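Local structure of integron gene cassette protein HFX_CASS3 (Uncultured bacterium, 3FYN) at residues R27-G32 / I73-E78; V38-E43 / V83-L88; R100-D105 / A136-T141. The protein is of unknown function but belongs to the GNAT acetyltransferase family, so it may transfer an acetyl group from acetyl-CoA to a substrate not yet identified. One frame throughout, in Å; residues are numbered along the deposited sequence.

Contact 1 (R27-G32 / I73-E78); sequences RTAHIG and IWLIAE
Arg27 O takes the N-H of Leu75 at 2.8 Å, and the CA-H of Trp74 adds a CA-H...O contact to the same oxygen, with Trp74 CA at 3.1 Å. The return bond, Arg27 N to Leu75 O, is nearly straight (170° at the hydrogen), so Arg27 and Leu75 form an antiparallel hydrogen-bonded pair. Two residues on, past the non-hydrogen-bonded pair, Ala29 N reaches Ile73 O at 2.9 Å although Ala29 has already left the strand; the N-H of Ala29 approaches 32° out of the plane of the Ile73 carbonyl. Beside this backbone, Arg27 and Leu75 run side by side in the same direction. With CG wedged between backbone N and carbonyl carbon (chi1 68°), the extended arginine chain brings one face of its guanidinium over the Leu75 side chain, where NH2 comes within 3.3 Å of Leu75 CD1. NH1 makes a salt bridge to Asp33 and a weak bond to Thr28 O. Ala29 CB packs against Ile73 CG2 at 3.9 Å. At the non-hydrogen-bonded pair, Thr28 and Trp74 diverge, and Thr28 CG2 merely skirts the indole at NE1 (3.7 Å). Trp74 continues to helix 117-131, whereas Ile73 and Leu75 pack on helix 34-47, which places helices on both faces. A short first strand added antiparallel to the second, at the outer side of the sheet, is the start of the GNAT fold.

Contact 2 (V38-E43 / V83-L88); sequences VRLMSE and VGYIVL
The Tyr85 ring is met obliquely by Leu40 CB and Met41 N from the helix, while Val87 CG2, from its own strand, lies in the ring plane at an edge. This is the packing of the first GNAT helix on the central sheet: the axes of helix 38-43 and strand 83-88 approach to 8.7 Å and are almost perpendicular, at 93°. Leu40 CB sits 3.7 Å from Tyr85 CD1, and the leucine's CD1 branch goes on to the backbone, 3.8 Å from Gly84 O. That part of the strand is irregular, since Val83 and Gly84 both face Ile76 in a classic beta bulge. Tyr85 holds CG between its backbone N and carbonyl carbon (chi1 72°), which sends the ring toward the helix. Its OH reaches Met41, a selenomethionine in the crystal, at 3.3 Å from CG. The extended Met41 chain then leads away from the strand to Phe61 of helix 54-66 and Met94 of the second subunit. Replacing Tyr85 by an alanine would probably open a gap next to Leu40 CB and Met41 CG, because the ring makes most of the side-chain contact here. Nearer the helix backbone, Met41 CB also packs against the hydroxyl end of the ring, 4.1 Å from Tyr85 CZ.

Contact 3 (R100-D105 / A136-T141); sequences RGFVDD and ALLVET. With MG (magnesium ion), chain B.
Gly101 O accepts Leu138 N at 2.8 Å, and Gly101 N donates to Ala136 O, placing strands 100-105 and 136-140 in the parallel register of a beta-alpha-beta unit whose crossover runs through helix 117-131. Val103 N continues the series to Leu138 O at 2.9 Å. Glycine suits its site: a CB there would come tightly against Leu137 CD1, which rests 3.5 Å from Gly101 O because Leu137 CG lies opposite the backbone N (chi1 -177°). On the other face Leu138 CD1 meets Phe102 CE1 at 3.8 Å obliquely and also touches Arg100 NH1. That arginine, its NH2 in plane at the phenyl edge, forms a salt bridge with Glu140 of the second subunit; a strand of that subunit pairs antiparallel with 136-140, so the sheet runs on across the interface. Farther along, Asp105 OD1 binds a magnesium ion at 2.2 Å, and five waters complete the six ligands. Beyond Val103 the direct bonds between the strands stop, consistent with the splay of GNAT strands four and five that admits acetyl-CoA in relatives. There, water 1 bridges the strands, donating to Val103 O at 2.7 Å and accepting from Glu140 N at 2.8 Å.

From the N terminus, strand 26-28 opens contact 1 and helix 34-47 opens contact 2 before either has closed. The chain then passes through helix 54-66 and returns in strand 71-78 to close contact 1, and in strand 81-93 to close contact 2, so the two loops cross. Backbone bonds between Ile76 and Val83-Gly84 join them directly. Contact 3 follows in series: strand 98-108 opens it, and after helix 117-131 strand 136-140 closes it. Val87 links contact 2 to contact 3 through backbone bonds to Asp104 and Asp105. Contacts 1 and 3 do not touch; they pair the two outermost strands of this chain's sheet with their neighbours, on opposite sides of the centre of the chain.

Contact 1 (R27-G32 / I73-E78)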
ATOM      1  N   ARG A  27     -21.358   8.769   1.865  1.00 11.43           N
ATOM      2  CA  ARG A  27     -21.111  10.019   1.156  1.00 11.07           C
ATOM      3  C   ARG A  27     -19.648  10.426   1.217  1.00 11.22           C
ATOM      4  O   ARG A  27     -18.932  10.088   2.160  1.00 11.19           O
ATOM      5  CB  ARG A  27     -21.978  11.147   1.725  1.00 13.73           C
ATOM      6  CG  ARG A  27     -21.613  11.588   3.138  1.00 14.01           C
ATOM      7  CD  ARG A  27     -22.271  12.930   3.450  1.00 16.66           C
ATOM      8  NE  ARG A  27     -22.012  13.421   4.805  1.00 16.36           N
ATOM      9  CZ  ARG A  27     -20.938  14.123   5.163  1.00 16.42           C
ATOM     10  NH1 ARG A  27     -19.989  14.406   4.276  1.00 16.14           N
ATOM     11  NH2 ARG A  27     -20.811  14.537   6.415  1.00 15.56           N
ATOM     12  N   THR A  28     -19.208  11.175   0.215  1.00 12.25           N
ATOM     13  CA  THR A  28     -17.833  11.646   0.202  1.00 13.76           C
ATOM     14  C   THR A  28     -17.607  12.626   1.351  1.00 14.14           C
ATOM     15  O   THR A  28     -18.492  13.408   1.705  1.00 16.10           O
ATOM     16  CB  THR A  28     -17.471  12.306  -1.137  1.00 16.44           C
ATOM     17  OG1 THR A  28     -18.342  13.415  -1.377  1.00 20.01           O
ATOM     18  CG2 THR A  28     -17.613  11.308  -2.267  1.00 16.92           C
ATOM     19  N   ALA A  29     -16.421  12.562   1.945  1.00 13.02           N
ATOM     20  CA  ALA A  29     -16.066  13.453   3.043  1.00 14.76           C
ATOM     21  C   ALA A  29     -15.316  14.671   2.519  1.00 20.12           C
ATOM     22  O   ALA A  29     -14.591  14.585   1.531  1.00 22.93           O
ATOM     23  CB  ALA A  29     -15.223  12.711   4.074  1.00 17.81           C
ATOM     24  N   HIS A  30     -15.509  15.806   3.183  0.50 20.65           N
ATOM     25  CA  HIS A  30     -14.840  17.050   2.815  0.50 22.44           C
ATOM     26  C   HIS A  30     -14.093  17.623   4.015  0.50 20.38           C
ATOM     27  O   HIS A  30     -14.180  17.088   5.120  0.50 19.37           O
ATOM     28  CB  HIS A  30     -15.852  18.070   2.285  0.50 25.22           C
ATOM     29  CG  HIS A  30     -17.022  18.289   3.194  0.50 27.59           C
ATOM     30  ND1 HIS A  30     -18.241  17.677   3.000  0.50 28.23           N
ATOM     31  CD2 HIS A  30     -17.158  19.052   4.304  0.50 28.98           C
ATOM     32  CE1 HIS A  30     -19.078  18.052   3.951  0.50 27.36           C
ATOM     33  NE2 HIS A  30     -18.445  18.888   4.755  0.50 28.74           N
ATOM     34  N   ILE A  31     -13.364  18.714   3.796  1.00 21.38           N
ATOM     35  CA  ILE A  31     -12.562  19.325   4.847  1.00 20.67           C
ATOM     36  C   ILE A  31     -13.384  19.674   6.093  1.00 19.32           C
ATOM     37  O   ILE A  31     -12.903  19.539   7.217  1.00 18.97           O
ATOM     38  CB  ILE A  31     -11.809  20.568   4.321  1.00 25.17           C
ATOM     39  CG1 ILE A  31     -10.736  21.008   5.319  1.00 27.96           C
ATOM     40  CG2 ILE A  31     -12.781  21.696   4.001  1.00 26.39           C
ATOM     41  CD1 ILE A  31      -9.587  20.035   5.426  1.00 29.67           C
ATOM     42  N   GLY A  32     -14.629  20.093   5.894  1.00 16.82           N
ATOM     43  CA  GLY A  32     -15.484  20.467   7.007  1.00 17.67           C
ATOM     44  C   GLY A  32     -15.855  19.295   7.897  1.00 15.89           C
ATOM     45  O   GLY A  32     -16.368  19.476   9.006  1.00 17.50           O
ATOM     46  N   ILE A  73     -11.946   9.525   1.383  1.00  9.68           N
ATOM     47  CA  ILE A  73     -12.650   9.209   2.617  1.00 10.77           C
ATOM     48  C   ILE A  73     -14.150   9.361   2.386  1.00  9.56           C
ATOM     49  O   ILE A  73     -14.589  10.302   1.726  1.00  9.56           O
ATOM     50  CB  ILE A  73     -12.218  10.155   3.754  1.00 11.96           C
ATOM     51  CG1 ILE A  73     -10.691  10.155   3.900  1.00 13.82           C
ATOM     52  CG2 ILE A  73     -12.892   9.766   5.066  1.00 13.12           C
ATOM     53  CD1 ILE A  73     -10.166  11.217   4.854  1.00 17.33           C
ATOM     54  N   TRP A  74     -14.926   8.419   2.916  1.00 10.62           N
ATOM     55  CA  TRP A  74     -16.384   8.512   2.908  1.00  9.40           C
ATOM     56  C   TRP A  74     -16.904   8.465   4.337  1.00 10.35           C
ATOM     57  O   TRP A  74     -16.316   7.798   5.195  1.00 12.01           O
ATOM     58  CB  TRP A  74     -16.999   7.345   2.142  1.00 10.83           C
ATOM     59  CG  TRP A  74     -16.829   7.371   0.665  1.00 10.19           C
ATOM     60  CD1 TRP A  74     -17.738   7.822  -0.257  1.00 11.76           C
ATOM     61  CD2 TRP A  74     -15.715   6.877  -0.082  1.00 10.36           C
ATOM     62  NE1 TRP A  74     -17.250   7.650  -1.527  1.00 13.00           N
ATOM     63  CE2 TRP A  74     -16.005   7.080  -1.449  1.00 12.64           C
ATOM     64  CE3 TRP A  74     -14.491   6.290   0.270  1.00 11.50           C
ATOM     65  CZ2 TRP A  74     -15.124   6.712  -2.463  1.00 12.94           C
ATOM     66  CZ3 TRP A  74     -13.617   5.923  -0.743  1.00 11.54           C
ATOM     67  CH2 TRP A  74     -13.940   6.137  -2.093  1.00 14.17           C
ATOM     68  N   LEU A  75     -18.010   9.163   4.583  1.00  9.47           N
ATOM     69  CA  LEU A  75     -18.704   9.095   5.858  1.00  9.79           C
ATOM     70  C   LEU A  75     -19.958   8.263   5.677  1.00 10.29           C
ATOM     71  O   LEU A  75     -20.544   8.232   4.592  1.00 11.52           O
ATOM     72  CB  LEU A  75     -19.080  10.493   6.352  1.00 11.69           C
ATOM     73  CG  LEU A  75     -17.931  11.229   7.050  1.00 15.52           C
ATOM     74  CD1 LEU A  75     -18.114  12.737   6.999  1.00 19.12           C
ATOM     75  CD2 LEU A  75     -17.789  10.751   8.485  1.00 16.49           C
ATOM     76  N   ILE A  76     -20.352   7.582   6.745  1.00  9.98           N
ATOM     77  CA  ILE A  76     -21.519   6.722   6.727  1.00 11.28           C
ATOM     78  C   ILE A  76     -22.585   7.407   7.555  1.00 14.85           C
ATOM     79  O   ILE A  76     -22.389   7.656   8.743  1.00 16.45           O
ATOM     80  CB  ILE A  76     -21.180   5.339   7.303  1.00 14.14           C
ATOM     81  CG1 ILE A  76     -20.062   4.694   6.475  1.00 15.39           C
ATOM     82  CG2 ILE A  76     -22.418   4.447   7.332  1.00 16.04           C
ATOM     83  CD1 ILE A  76     -19.512   3.416   7.067  1.00 16.96           C
ATOM     84  N   ALA A  77     -23.699   7.732   6.910  1.00 17.33           N
ATOM     85  CA  ALA A  77     -24.730   8.560   7.523  1.00 19.80           C
ATOM     86  C   ALA A  77     -25.943   7.765   7.978  1.00 22.87           C
ATOM     87  O   ALA A  77     -26.348   6.798   7.339  1.00 25.04           O
ATOM     88  CB  ALA A  77     -25.162   9.656   6.560  1.00 20.61           C
ATOM     89  N   GLU A  78     -26.515   8.189   9.095  1.00 22.09           N
ATOM     90  CA  GLU A  78     -27.781   7.656   9.571  1.00 24.73           C
ATOM     91  C   GLU A  78     -28.520   8.824  10.205  1.00 25.03           C
ATOM     92  O   GLU A  78     -28.046   9.401  11.178  1.00 26.18           O
ATOM     93  CB  GLU A  78     -27.531   6.555  10.601  1.00 28.09           C
ATOM     94  CG  GLU A  78     -28.772   5.840  11.085  1.00 33.43           C
ATOM     95  CD  GLU A  78     -28.453   4.777  12.120  1.00 38.76           C
ATOM     96  OE1 GLU A  78     -27.806   5.107  13.138  1.00 40.45           O
ATOM     97  OE2 GLU A  78     -28.851   3.610  11.919  1.00 41.43           O
TER

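Contact 2 (V38-E43 / V83-L88)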
ATOM      1  N   VAL A  38     -12.352  13.001  13.193  1.00 11.48           N
ATOM      2  CA  VAL A  38     -11.474  12.856  14.345  1.00 12.28           C
ATOM      3  C   VAL A  38     -12.198  12.208  15.530  1.00 13.51           C
ATOM      4  O   VAL A  38     -11.641  11.335  16.194  1.00 13.73           O
ATOM      5  CB  VAL A  38     -10.836  14.197  14.747  1.00 13.77           C
ATOM      6  CG1 VAL A  38     -10.080  14.059  16.063  1.00 15.48           C
ATOM      7  CG2 VAL A  38      -9.891  14.666  13.645  1.00 13.87           C
ATOM      8  N   ARG A  39     -13.437  12.626  15.789  0.71 13.75           N
ATOM      9  CA  ARG A  39     -14.207  12.000  16.858  0.71 14.70           C
ATOM     10  C   ARG A  39     -14.427  10.517  16.588  0.71 14.02           C
ATOM     11  O   ARG A  39     -14.270   9.682  17.481  0.71 14.83           O
ATOM     12  CB  ARG A  39     -15.559  12.685  17.069  0.71 18.07           C
ATOM     13  CG  ARG A  39     -16.395  11.973  18.122  0.71 21.82           C
ATOM     14  CD  ARG A  39     -17.662  12.730  18.479  0.71 27.86           C
ATOM     15  NE  ARG A  39     -18.637  12.720  17.394  0.71 32.68           N
ATOM     16  CZ  ARG A  39     -18.748  13.685  16.488  0.71 35.01           C
ATOM     17  NH1 ARG A  39     -17.933  14.731  16.537  0.71 34.29           N
ATOM     18  NH2 ARG A  39     -19.664  13.601  15.532  0.71 35.93           N
ATOM     19  N   LEU A  40     -14.797  10.190  15.355  1.00 13.80           N
ATOM     20  CA  LEU A  40     -15.052   8.802  15.003  1.00 12.96           C
ATOM     21  C   LEU A  40     -13.780   7.962  15.134  1.00 12.27           C
ATOM     22  O   LEU A  40     -13.810   6.860  15.684  1.00 13.84           O
ATOM     23  CB  LEU A  40     -15.651   8.685  13.596  1.00 13.25           C
ATOM     24  CG  LEU A  40     -17.098   9.173  13.478  1.00 12.31           C
ATOM     25  CD1 LEU A  40     -17.486   9.276  12.015  1.00 12.85           C
ATOM     26  CD2 LEU A  40     -18.054   8.247  14.230  1.00 13.82           C
HETATM   27  N   MSE A  41     -12.660   8.480  14.634  1.00 13.34           N
HETATM   28  CA  MSE A  41     -11.397   7.759  14.761  1.00 12.07           C
HETATM   29  C   MSE A  41     -11.020   7.600  16.235  1.00 13.68           C
HETATM   30  O   MSE A  41     -10.467   6.579  16.638  1.00 14.00           O
HETATM   31  CB  MSE A  41     -10.281   8.467  14.000  1.00 11.90           C
HETATM   32  CG  MSE A  41      -9.008   7.633  13.896  1.00 11.50           C
HETATM   33 SE   MSE A  41      -7.643   8.541  12.873  0.73 10.03          SE
HETATM   34  CE  MSE A  41      -6.217   7.213  12.959  1.00 13.10           C
ATOM     35  N   SER A  42     -11.328   8.609  17.041  0.50 13.33           N
ATOM     36  CA  SER A  42     -11.044   8.541  18.473  0.50 14.62           C
ATOM     37  C   SER A  42     -11.881   7.454  19.138  0.50 14.47           C
ATOM     38  O   SER A  42     -11.402   6.741  20.023  0.50 15.50           O
ATOM     39  CB  SER A  42     -11.301   9.890  19.146  0.50 14.48           C
ATOM     40  OG  SER A  42     -10.432  10.886  18.639  0.50 14.73           O
ATOM     41  N   GLU A  43     -13.132   7.325  18.708  1.00 14.50           N
ATOM     42  CA  GLU A  43     -14.004   6.281  19.241  1.00 16.24           C
ATOM     43  C   GLU A  43     -13.484   4.906  18.840  1.00 16.94           C
ATOM     44  O   GLU A  43     -13.428   3.982  19.652  1.00 19.20           O
ATOM     45  CB  GLU A  43     -15.437   6.472  18.744  1.00 18.04           C
ATOM     46  CG  GLU A  43     -16.106   7.720  19.291  1.00 21.03           C
ATOM     47  CD  GLU A  43     -17.497   7.926  18.737  1.00 23.86           C
ATOM     48  OE1 GLU A  43     -18.025   6.996  18.093  1.00 23.59           O
ATOM     49  OE2 GLU A  43     -18.063   9.016  18.955  1.00 27.81           O
ATOM     50  N   VAL A  83     -22.259   8.006  11.466  1.00 12.76           N
ATOM     51  CA  VAL A  83     -22.090   6.931  12.436  1.00 14.37           C
ATOM     52  C   VAL A  83     -20.920   6.019  12.080  1.00 15.25           C
ATOM     53  O   VAL A  83     -20.708   4.991  12.715  1.00 18.18           O
ATOM     54  CB  VAL A  83     -23.368   6.082  12.575  1.00 13.90           C
ATOM     55  CG1 VAL A  83     -24.520   6.940  13.083  1.00 16.81           C
ATOM     56  CG2 VAL A  83     -23.727   5.412  11.252  1.00 12.98           C
ATOM     57  N   GLY A  84     -20.164   6.398  11.057  1.00 13.21           N
ATOM     58  CA  GLY A  84     -19.009   5.621  10.659  1.00 12.72           C
ATOM     59  C   GLY A  84     -18.244   6.287   9.540  1.00 11.29           C
ATOM     60  O   GLY A  84     -18.653   7.329   9.027  1.00 11.36           O
ATOM     61  N   TYR A  85     -17.117   5.690   9.165  1.00  9.52           N
ATOM     62  CA  TYR A  85     -16.350   6.192   8.039  1.00  9.10           C
ATOM     63  C   TYR A  85     -15.479   5.097   7.466  1.00  9.40           C
ATOM     64  O   TYR A  85     -15.258   4.056   8.092  1.00 11.59           O
ATOM     65  CB  TYR A  85     -15.491   7.405   8.449  1.00 10.40           C
ATOM     66  CG  TYR A  85     -14.301   7.069   9.319  1.00  9.29           C
ATOM     67  CD1 TYR A  85     -14.457   6.819  10.678  1.00 12.16           C
ATOM     68  CD2 TYR A  85     -13.020   6.986   8.777  1.00  9.86           C
ATOM     69  CE1 TYR A  85     -13.370   6.508  11.478  1.00 12.85           C
ATOM     70  CE2 TYR A  85     -11.928   6.679   9.569  1.00 10.55           C
ATOM     71  CZ  TYR A  85     -12.109   6.439  10.915  1.00 11.51           C
ATOM     72  OH  TYR A  85     -11.031   6.128  11.704  1.00 12.74           O
ATOM     73  N   ILE A  86     -15.001   5.331   6.255  1.00  8.29           N
ATOM     74  CA  ILE A  86     -14.113   4.384   5.598  1.00  8.12           C
ATOM     75  C   ILE A  86     -13.083   5.152   4.793  1.00  8.96           C
ATOM     76  O   ILE A  86     -13.395   6.172   4.166  1.00  8.87           O
ATOM     77  CB  ILE A  86     -14.911   3.381   4.720  1.00 10.09           C
ATOM     78  CG1 ILE A  86     -14.009   2.256   4.202  1.00 10.99           C
ATOM     79  CG2 ILE A  86     -15.640   4.095   3.582  1.00 12.41           C
ATOM     80  CD1 ILE A  86     -14.790   1.046   3.709  1.00 10.89           C
ATOM     81  N   VAL A  87     -11.847   4.667   4.828  1.00  9.27           N
ATOM     82  CA  VAL A  87     -10.741   5.337   4.174  1.00  9.61           C
ATOM     83  C   VAL A  87     -10.125   4.434   3.121  1.00  9.17           C
ATOM     84  O   VAL A  87      -9.765   3.296   3.406  1.00  9.74           O
ATOM     85  CB  VAL A  87      -9.646   5.723   5.192  1.00  9.89           C
ATOM     86  CG1 VAL A  87      -8.494   6.400   4.485  1.00 11.87           C
ATOM     87  CG2 VAL A  87     -10.228   6.629   6.266  1.00 10.59           C
ATOM     88  N   LEU A  88     -10.015   4.952   1.905  1.00  8.50           N
ATOM     89  CA  LEU A  88      -9.313   4.280   0.817  1.00  8.22           C
ATOM     90  C   LEU A  88      -7.966   4.960   0.602  1.00  9.37           C
ATOM     91  O   LEU A  88      -7.901   6.173   0.409  1.00 10.12           O
ATOM     92  CB  LEU A  88     -10.140   4.383  -0.470  1.00  8.49           C
ATOM     93  CG  LEU A  88      -9.442   4.002  -1.779  1.00  9.41           C
ATOM     94  CD1 LEU A  88      -9.189   2.498  -1.853  1.00  8.90           C
ATOM     95  CD2 LEU A  88     -10.269   4.454  -2.970  1.00 11.99           C
TER

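Contact 3 (R100-D105 / A136-T141)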
ATOM      1  N   ARG A 100      -3.187   0.090  -6.851  1.00 11.96           N
ATOM      2  CA  ARG A 100      -4.021  -0.765  -6.033  1.00 13.29           C
ATOM      3  C   ARG A 100      -4.495   0.069  -4.863  1.00 12.12           C
ATOM      4  O   ARG A 100      -3.899   1.095  -4.537  1.00 14.84           O
ATOM      5  CB  ARG A 100      -3.266  -1.995  -5.550  1.00 13.65           C
ATOM      6  CG  ARG A 100      -2.150  -1.686  -4.586  1.00 17.42           C
ATOM      7  CD  ARG A 100      -1.408  -2.954  -4.222  1.00 22.37           C
ATOM      8  NE  ARG A 100      -0.334  -2.692  -3.276  1.00 24.73           N
ATOM      9  CZ  ARG A 100       0.404  -3.643  -2.712  1.00 26.25           C
ATOM     10  NH1 ARG A 100       0.188  -4.917  -3.013  1.00 26.51           N
ATOM     11  NH2 ARG A 100       1.360  -3.317  -1.855  1.00 27.36           N
ATOM     12  N   GLY A 101      -5.576  -0.367  -4.238  1.00 10.71           N
ATOM     13  CA  GLY A 101      -6.133   0.374  -3.126  1.00  9.55           C
ATOM     14  C   GLY A 101      -6.159  -0.454  -1.866  1.00 10.96           C
ATOM     15  O   GLY A 101      -6.137  -1.686  -1.916  1.00 12.07           O
ATOM     16  N   PHE A 102      -6.188   0.238  -0.730  1.00  9.96           N
ATOM     17  CA  PHE A 102      -6.365  -0.396   0.564  1.00 10.93           C
ATOM     18  C   PHE A 102      -7.562   0.206   1.272  1.00 10.30           C
ATOM     19  O   PHE A 102      -7.751   1.433   1.264  1.00 10.01           O
ATOM     20  CB  PHE A 102      -5.135  -0.150   1.438  1.00 14.01           C
ATOM     21  CG  PHE A 102      -3.877  -0.752   0.894  1.00 19.95           C
ATOM     22  CD1 PHE A 102      -3.403  -1.952   1.386  1.00 22.23           C
ATOM     23  CD2 PHE A 102      -3.178  -0.123  -0.125  1.00 22.99           C
ATOM     24  CE1 PHE A 102      -2.238  -2.513   0.881  1.00 23.55           C
ATOM     25  CE2 PHE A 102      -2.015  -0.674  -0.633  1.00 24.97           C
ATOM     26  CZ  PHE A 102      -1.549  -1.872  -0.132  1.00 24.13           C
ATOM     27  N   VAL A 103      -8.368  -0.654   1.889  1.00 10.54           N
ATOM     28  CA  VAL A 103      -9.324  -0.192   2.885  1.00  9.40           C
ATOM     29  C   VAL A 103      -8.486   0.033   4.140  1.00 10.88           C
ATOM     30  O   VAL A 103      -8.233  -0.887   4.918  1.00 12.41           O
ATOM     31  CB  VAL A 103     -10.458  -1.207   3.136  1.00 11.17           C
ATOM     32  CG1 VAL A 103     -11.446  -0.654   4.155  1.00 11.65           C
ATOM     33  CG2 VAL A 103     -11.170  -1.531   1.824  1.00 13.88           C
ATOM     34  N   ASP A 104      -8.018   1.264   4.290  1.00 10.85           N
ATOM     35  CA  ASP A 104      -6.966   1.587   5.241  1.00 11.50           C
ATOM     36  C   ASP A 104      -7.489   1.726   6.663  1.00 11.89           C
ATOM     37  O   ASP A 104      -6.795   1.393   7.616  1.00 16.73           O
ATOM     38  CB  ASP A 104      -6.255   2.867   4.806  1.00 11.77           C
ATOM     39  CG  ASP A 104      -5.000   3.136   5.602  1.00 14.88           C
ATOM     40  OD1 ASP A 104      -4.155   2.222   5.724  1.00 16.64           O
ATOM     41  OD2 ASP A 104      -4.861   4.266   6.100  1.00 16.57           O
ATOM     42  N   ASP A 105      -8.710   2.227   6.799  1.00 11.22           N
ATOM     43  CA  ASP A 105      -9.390   2.255   8.088  1.00 12.11           C
ATOM     44  C   ASP A 105     -10.883   2.172   7.821  1.00 12.70           C
ATOM     45  O   ASP A 105     -11.360   2.605   6.774  1.00 14.12           O
ATOM     46  CB  ASP A 105      -9.054   3.518   8.885  1.00 13.53           C
ATOM     47  CG  ASP A 105      -8.027   3.259   9.979  1.00 15.84           C
ATOM     48  OD1 ASP A 105      -7.872   2.083  10.372  1.00 17.07           O
ATOM     49  OD2 ASP A 105      -7.388   4.221  10.455  1.00 16.02           O
ATOM     50  N   ALA A 136      -6.835  -3.453  -7.949  1.00 12.44           N
ATOM     51  CA  ALA A 136      -7.050  -4.414  -6.875  1.00 12.65           C
ATOM     52  C   ALA A 136      -7.343  -3.652  -5.592  1.00 12.21           C
ATOM     53  O   ALA A 136      -6.969  -2.488  -5.457  1.00 12.89           O
ATOM     54  CB  ALA A 136      -5.822  -5.319  -6.699  1.00 13.85           C
ATOM     55  N   LEU A 137      -8.035  -4.303  -4.666  1.00 12.00           N
ATOM     56  CA  LEU A 137      -8.410  -3.674  -3.404  1.00 11.14           C
ATOM     57  C   LEU A 137      -8.113  -4.652  -2.279  1.00 12.23           C
ATOM     58  O   LEU A 137      -8.598  -5.785  -2.290  1.00 12.89           O
ATOM     59  CB  LEU A 137      -9.898  -3.297  -3.418  1.00 11.93           C
ATOM     60  CG  LEU A 137     -10.440  -2.554  -2.192  1.00 13.70           C
ATOM     61  CD1 LEU A 137      -9.656  -1.275  -1.953  1.00 13.23           C
ATOM     62  CD2 LEU A 137     -11.928  -2.259  -2.349  1.00 14.50           C
ATOM     63  N   LEU A 138      -7.300  -4.211  -1.321  1.00 11.30           N
ATOM     64  CA  LEU A 138      -6.829  -5.061  -0.233  1.00 12.97           C
ATOM     65  C   LEU A 138      -7.282  -4.514   1.117  1.00 13.13           C
ATOM     66  O   LEU A 138      -7.645  -3.345   1.234  1.00 12.37           O
ATOM     67  CB  LEU A 138      -5.296  -5.131  -0.234  1.00 17.25           C
ATOM     68  CG  LEU A 138      -4.557  -5.462  -1.536  1.00 21.32           C
ATOM     69  CD1 LEU A 138      -3.048  -5.539  -1.289  1.00 22.57           C
ATOM     70  CD2 LEU A 138      -5.063  -6.754  -2.119  1.00 25.22           C
ATOM     71  N   VAL A 139      -7.253  -5.362   2.139  1.00 13.46           N
ATOM     72  CA  VAL A 139      -7.510  -4.908   3.502  1.00 15.68           C
ATOM     73  C   VAL A 139      -6.723  -5.752   4.492  1.00 20.30           C
ATOM     74  O   VAL A 139      -6.636  -6.970   4.346  1.00 19.55           O
ATOM     75  CB  VAL A 139      -9.019  -4.944   3.861  1.00 16.84           C
ATOM     76  CG1 VAL A 139      -9.564  -6.359   3.784  1.00 18.90           C
ATOM     77  CG2 VAL A 139      -9.257  -4.351   5.244  1.00 16.62           C
ATOM     78  N   GLU A 140      -6.132  -5.087   5.481  1.00 25.57           N
ATOM     79  CA  GLU A 140      -5.455  -5.761   6.584  1.00 34.12           C
ATOM     80  C   GLU A 140      -6.460  -6.056   7.682  1.00 36.55           C
ATOM     81  O   GLU A 140      -7.274  -5.201   8.028  1.00 34.87           O
ATOM     82  CB  GLU A 140      -4.358  -4.873   7.169  1.00 40.62           C
ATOM     83  CG  GLU A 140      -3.155  -4.649   6.281  1.00 47.02           C
ATOM     84  CD  GLU A 140      -2.080  -3.834   6.978  1.00 52.01           C
ATOM     85  OE1 GLU A 140      -2.025  -3.861   8.226  1.00 52.89           O
ATOM     86  OE2 GLU A 140      -1.289  -3.165   6.281  1.00 54.69           O
ATOM     87  N   THR A 141      -6.397  -7.263   8.236  1.00 40.49           N
ATOM     88  CA  THR A 141      -7.275  -7.644   9.336  1.00 45.75           C
ATOM     89  C   THR A 141      -6.505  -8.414  10.404  1.00 45.73           C
ATOM     90  O   THR A 141      -5.327  -8.719  10.229  1.00 45.44           O
ATOM     91  CB  THR A 141      -8.445  -8.506   8.850  1.00 49.72           C
ATOM     92  OG1 THR A 141      -7.937  -9.618   8.102  1.00 51.33           O
ATOM     93  CG2 THR A 141      -9.377  -7.692   7.968  1.00 50.88           C
TER
HETATM   94 MG    MG B 201      -6.239   1.090  11.517  1.00 23.33          MG
HETATM   95  O   HOH W   1      -6.119  -2.338   5.708  1.00 29.01           O
HETATM   96  O   HOH W   2      -5.368   3.262  11.764  1.00 18.19           O
HETATM   97  O   HOH W   3      -7.393   1.337  13.581  1.00 25.98           O
HETATM   98  O   HOH W   4      -4.516  -0.017  12.478  1.00 23.09           O
HETATM   99  O   HOH W   5      -5.338   0.855   9.441  1.00 24.31           O
HETATM  100  O   HOH W   6      -7.292  -1.035  11.183  1.00 24.52           O